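Local coordinates for IPT/TIG domain-containing protein BACOVA_02650 (Bacteroides ovatus, PDB 5E7H) that binds polysaccharide at the bacterial cell surface and probably captures xyloglucan there before its import into the periplasm for degradation, at residues Leu123-Thr128 / Ala246-Tyr251; Ser112-Val117 / Phe167-Phe172. One frame throughout, in Å; residues are numbered along the deposited sequence.

Interaction 1 (Leu123-Thr128 / Ala246-Tyr251); sequences LGITGT and ATIEVY. With ACT (acetate ion), chain H.
Ile125 and Val250 form a hydrogen-bonded pair between antiparallel strands, and the ladder continues through Gly127 and Ile248 to the end of the contact. Ile125 N gives an almost straight bond to Val250 O (2.8 Å, 172° at the hydrogen), whereas the return bond from Val250 N reaches Ile125 O from above the carbonyl plane. Gly127 N and Ile248 O repeat the pattern at 2.9 Å, and Ile248 N answers to Gly127 O. In the alternate, non-hydrogen-bonded pairs the CA hydrogens turn inward; Tyr251 CA lies 3.1 Å from Leu123 O. Thr126 O is taken by Lys137 NZ, and Gly124 O by a weak bond from Ser105 OG. Beyond the corner at Gly127, Thr128 OG1 and Thr247 OG1 share a hydrogen bond of 2.9 Å, and Thr128 N turns to an acetate, probably from the crystallisation liquor, with OXT as acceptor.

On the face carrying Thr126, Glu249 and Tyr251, the Tyr251 ring lies obliquely beside Gly124, its CD1 3.7 Å from Gly124 CA. Glu249 CG stands anti to its backbone N (chi1 -177°) and the chain runs on extended, which brings OE2 to the ring edge, where its anti lone pair accepts the Tyr251 OH proton at 2.6 Å. Thr126 CG2 rests against both from one side, 3.7 Å from Glu249 CG and close to Tyr251 OH. A leucine in place of Tyr251 would probably leave Glu249 OE2 without this donor and Thr126 CG2 without its aromatic neighbour.

Ile125, Ile248 and Val250 line the other face and meet Phe177 of the facing sheet, with Trp136 of strand 133-142 also against both isoleucines, as in a beta-sandwich. Within its own sheet, strand 246-259 is hydrogen-bonded to strand 121-126 along one edge and to strand 160-168 along the other.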
# COMPACT_ATOMS: atom_id res chain seq x y z
N LEU A 123 -9.12 7.52 -0.84
CA LEU A 123 -9.45 8.32 0.34
C LEU A 123 -8.50 9.49 0.44
O LEU A 123 -7.30 9.32 0.32
CB LEU A 123 -9.32 7.45 1.60
CG LEU A 123 -9.32 8.17 2.96
CD1 LEU A 123 -10.67 8.80 3.22
CD2 LEU A 123 -8.93 7.23 4.07
N GLY A 124 -9.06 10.68 0.67
CA GLY A 124 -8.25 11.86 0.93
C GLY A 124 -8.46 12.37 2.33
O GLY A 124 -9.60 12.54 2.80
N ILE A 125 -7.35 12.64 3.00
CA ILE A 125 -7.35 13.38 4.25
C ILE A 125 -6.52 14.63 3.97
O ILE A 125 -5.29 14.56 3.91
CB ILE A 125 -6.76 12.56 5.39
CG1 ILE A 125 -7.55 11.28 5.64
CG2 ILE A 125 -6.67 13.41 6.69
CD1 ILE A 125 -8.89 11.45 6.19
N THR A 126 -7.19 15.75 3.74
CA THR A 126 -6.52 16.94 3.26
C THR A 126 -7.06 18.16 3.99
O THR A 126 -8.22 18.20 4.42
CB THR A 126 -6.71 17.15 1.75
OG1 THR A 126 -8.03 17.65 1.49
CG2 THR A 126 -6.47 15.86 0.98
N GLY A 127 -6.23 19.18 4.10
CA GLY A 127 -6.67 20.43 4.65
C GLY A 127 -5.85 20.91 5.82
O GLY A 127 -4.81 20.35 6.15
N THR A 128 -6.36 21.95 6.46
CA THR A 128 -5.66 22.61 7.54
C THR A 128 -6.23 22.17 8.89
O THR A 128 -7.45 22.11 9.05
CB THR A 128 -5.78 24.12 7.41
OG1 THR A 128 -5.42 24.51 6.08
CG2 THR A 128 -4.85 24.78 8.36
N ALA A 246 -1.12 22.96 10.95
CA ALA A 246 -0.47 22.35 9.81
C ALA A 246 -1.47 22.11 8.71
O ALA A 246 -2.65 21.90 8.98
CB ALA A 246 0.16 21.03 10.21
N THR A 247 -1.00 22.06 7.47
CA THR A 247 -1.85 21.72 6.35
C THR A 247 -1.23 20.49 5.74
O THR A 247 -0.01 20.43 5.55
CB THR A 247 -1.96 22.91 5.37
OG1 THR A 247 -2.61 24.00 6.04
CG2 THR A 247 -2.73 22.53 4.13
N ILE A 248 -2.04 19.47 5.50
CA ILE A 248 -1.52 18.23 4.93
C ILE A 248 -2.39 17.82 3.75
O ILE A 248 -3.49 18.33 3.57
CB ILE A 248 -1.44 17.09 5.98
CG1 ILE A 248 -2.84 16.51 6.30
CG2 ILE A 248 -0.74 17.59 7.26
CD1 ILE A 248 -2.83 15.30 7.25
N GLU A 249 -1.87 16.92 2.93
CA GLU A 249 -2.61 16.38 1.80
C GLU A 249 -2.14 14.95 1.60
O GLU A 249 -1.04 14.72 1.08
CB GLU A 249 -2.41 17.23 0.54
CG GLU A 249 -3.22 16.76 -0.63
CD GLU A 249 -3.03 17.60 -1.88
OE1 GLU A 249 -2.24 18.57 -1.87
OE2 GLU A 249 -3.69 17.26 -2.88
N VAL A 250 -2.96 14.00 2.06
CA VAL A 250 -2.57 12.59 2.10
C VAL A 250 -3.68 11.76 1.50
O VAL A 250 -4.86 11.96 1.82
CB VAL A 250 -2.29 12.13 3.54
CG1 VAL A 250 -1.81 10.67 3.57
CG2 VAL A 250 -1.26 13.05 4.20
N TYR A 251 -3.32 10.83 0.61
CA TYR A 251 -4.30 9.93 -0.01
C TYR A 251 -3.94 8.49 0.30
O TYR A 251 -2.77 8.17 0.47
CB TYR A 251 -4.35 10.12 -1.55
CG TYR A 251 -4.68 11.55 -1.92
CD1 TYR A 251 -6.00 12.00 -1.95
CD2 TYR A 251 -3.68 12.48 -2.15
CE1 TYR A 251 -6.30 13.32 -2.22
CE2 TYR A 251 -3.97 13.80 -2.44
CZ TYR A 251 -5.29 14.21 -2.46
OH TYR A 251 -5.63 15.52 -2.72
C ACT H . -9.69 22.48 4.70
O ACT H . -9.74 22.18 3.47
OXT ACT H . -8.76 23.22 5.12
CH3 ACT H . -10.73 21.95 5.65

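Interaction 2 (Ser112-Val117 / Phe167-Phe172); sequences SSAPYV and FVKEVF. With FMT (formic acid), chain C; FMT (formic acid), chain D.
Pro115 sets its CA and CB over one face of the Phe167 ring, CA 3.8 Å from the centroid and 11° off the normal, a CH-pi contact. With CG anti to the backbone N (chi1 179°), Phe167 sends its ring from the strand end toward the loop. From the start of the side chain outward, CB passes Pro115 CB at 3.9 Å; CG and CD2 come closer to that same carbon, each at 3.6 Å, and CD1 borders it too. Farther along, CE1 reaches Ala114 CB (3.7 Å), while CE2 meets the CA and O of Pro115. At the tip, CZ touches Ala114 CB and Tyr116 CE2, the tyrosine ring crossing at a slant.

Lys169 bends its chain so that CD rests on Ala114 CB and NZ makes weak bonds to two formates, probably crystallisation additives. One of them also takes a straight bond from Ala114 N to O2 (2.8 Å).

Trp207 meets Phe167 edge-to-face. Ser113-Tyr116 form a type VIa beta turn, closed by the bond from Tyr116 N to Ser113 O (2.8 Å), whose cis-proline packs on an aromatic ring of the sheet in the xyloglucan-binding domain.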
# COMPACT_ATOMS: atom_id res chain seq x y z
N SER A 112 -3.71 16.02 -13.28
CA SER A 112 -3.31 17.44 -13.25
C SER A 112 -3.00 17.89 -11.83
O SER A 112 -2.13 18.73 -11.62
CB SER A 112 -4.40 18.34 -13.87
OG SER A 112 -3.99 19.68 -13.89
N SER A 113 -3.70 17.34 -10.85
CA SER A 113 -3.42 17.67 -9.46
C SER A 113 -3.17 16.42 -8.65
O SER A 113 -3.56 15.32 -9.04
CB SER A 113 -4.58 18.45 -8.84
OG SER A 113 -5.76 17.68 -8.87
N ALA A 114 -2.51 16.58 -7.51
CA ALA A 114 -2.22 15.44 -6.67
C ALA A 114 -3.49 14.64 -6.31
O ALA A 114 -4.55 15.24 -6.05
CB ALA A 114 -1.52 15.90 -5.40
N PRO A 115 -3.39 13.30 -6.29
CA PRO A 115 -2.18 12.46 -6.39
C PRO A 115 -1.81 12.05 -7.84
O PRO A 115 -1.00 11.13 -8.00
CB PRO A 115 -2.56 11.25 -5.56
CG PRO A 115 -4.04 11.09 -5.85
CD PRO A 115 -4.57 12.49 -5.92
N TYR A 116 -2.38 12.75 -8.80
CA TYR A 116 -2.05 12.71 -10.24
C TYR A 116 -2.55 11.45 -10.92
O TYR A 116 -3.20 11.56 -11.98
CB TYR A 116 -0.54 12.90 -10.49
CG TYR A 116 -0.00 14.17 -9.91
CD1 TYR A 116 -0.38 15.41 -10.43
CD2 TYR A 116 0.87 14.14 -8.83
CE1 TYR A 116 0.11 16.59 -9.87
CE2 TYR A 116 1.36 15.30 -8.28
CZ TYR A 116 0.97 16.51 -8.80
OH TYR A 116 1.47 17.67 -8.23
N VAL A 117 -2.25 10.27 -10.36
CA VAL A 117 -2.79 9.00 -10.82
C VAL A 117 -3.47 8.29 -9.65
O VAL A 117 -3.17 8.56 -8.49
CB VAL A 117 -1.69 8.10 -11.44
CG1 VAL A 117 -1.19 8.71 -12.74
CG2 VAL A 117 -0.54 7.88 -10.49
N PHE A 167 -0.15 8.43 -0.70
CA PHE A 167 0.47 9.56 -1.37
C PHE A 167 0.49 10.73 -0.39
O PHE A 167 -0.55 11.14 0.08
CB PHE A 167 -0.30 9.94 -2.64
CG PHE A 167 0.27 11.14 -3.39
CD1 PHE A 167 0.14 12.43 -2.88
CD2 PHE A 167 0.88 10.97 -4.62
CE1 PHE A 167 0.67 13.53 -3.58
CE2 PHE A 167 1.39 12.07 -5.33
CZ PHE A 167 1.27 13.34 -4.79
N VAL A 168 1.69 11.23 -0.10
CA VAL A 168 1.86 12.40 0.76
C VAL A 168 2.38 13.56 -0.10
O VAL A 168 3.44 13.44 -0.74
CB VAL A 168 2.84 12.12 1.91
CG1 VAL A 168 3.12 13.41 2.72
CG2 VAL A 168 2.32 10.98 2.80
N LYS A 169 1.66 14.68 -0.15
CA LYS A 169 2.08 15.81 -0.98
C LYS A 169 3.39 16.43 -0.49
O LYS A 169 4.31 16.70 -1.30
CB LYS A 169 0.99 16.89 -1.03
CG LYS A 169 1.32 18.09 -1.92
CD LYS A 169 1.21 17.71 -3.38
CE LYS A 169 1.59 18.87 -4.30
NZ LYS A 169 0.57 19.95 -4.24
N GLU A 170 3.45 16.71 0.82
CA GLU A 170 4.61 17.37 1.45
C GLU A 170 4.75 16.83 2.85
O GLU A 170 3.76 16.48 3.49
CB GLU A 170 4.44 18.90 1.54
CG GLU A 170 3.90 19.61 0.32
CD GLU A 170 4.98 19.98 -0.69
OE1 GLU A 170 6.14 19.54 -0.52
OE2 GLU A 170 4.66 20.72 -1.65
N VAL A 171 5.98 16.79 3.36
CA VAL A 171 6.17 16.36 4.73
C VAL A 171 5.52 17.38 5.66
O VAL A 171 5.38 18.57 5.32
CB VAL A 171 7.65 16.18 5.09
CG1 VAL A 171 8.25 15.01 4.29
CG2 VAL A 171 8.41 17.45 4.87
N PHE A 172 5.14 16.90 6.81
CA PHE A 172 4.47 17.71 7.82
C PHE A 172 5.01 17.37 9.20
O PHE A 172 5.64 16.33 9.40
CB PHE A 172 2.94 17.49 7.76
CG PHE A 172 2.53 16.05 7.70
CD1 PHE A 172 2.47 15.27 8.85
CD2 PHE A 172 2.19 15.46 6.49
CE1 PHE A 172 2.08 13.94 8.79
CE2 PHE A 172 1.81 14.15 6.42
CZ PHE A 172 1.75 13.38 7.56
C FMT C . -1.49 20.14 -7.30
O1 FMT C . -0.45 20.28 -7.99
O2 FMT C . -1.63 19.09 -6.62
C FMT D . 2.40 22.66 -6.58
O1 FMT D . 1.35 22.00 -6.81
O2 FMT D . 2.55 23.23 -5.46

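How the interactions relate
Strand 246-259 joins the two contacts: interaction 1 pairs it with 121-126, and on its other side it hydrogen-bonds to the 167-172 segment, with Tyr251 N 2.8 Å from Phe167 O and Glu249 O 3.0 Å from Lys169 N. Interaction 1 is mainly a backbone ladder, buried on its aliphatic face and exposed at its threonine end. Both are partly buried; interaction 2 is the smaller and joins a loop to a strand end through apolar and CH-pi contacts. Glu249 and Tyr251 bridge them, both packing on Ala114, and Glu249 OE1 has a long, weak ion pair with Lys169. Their segments alternate along the chain, within one family region.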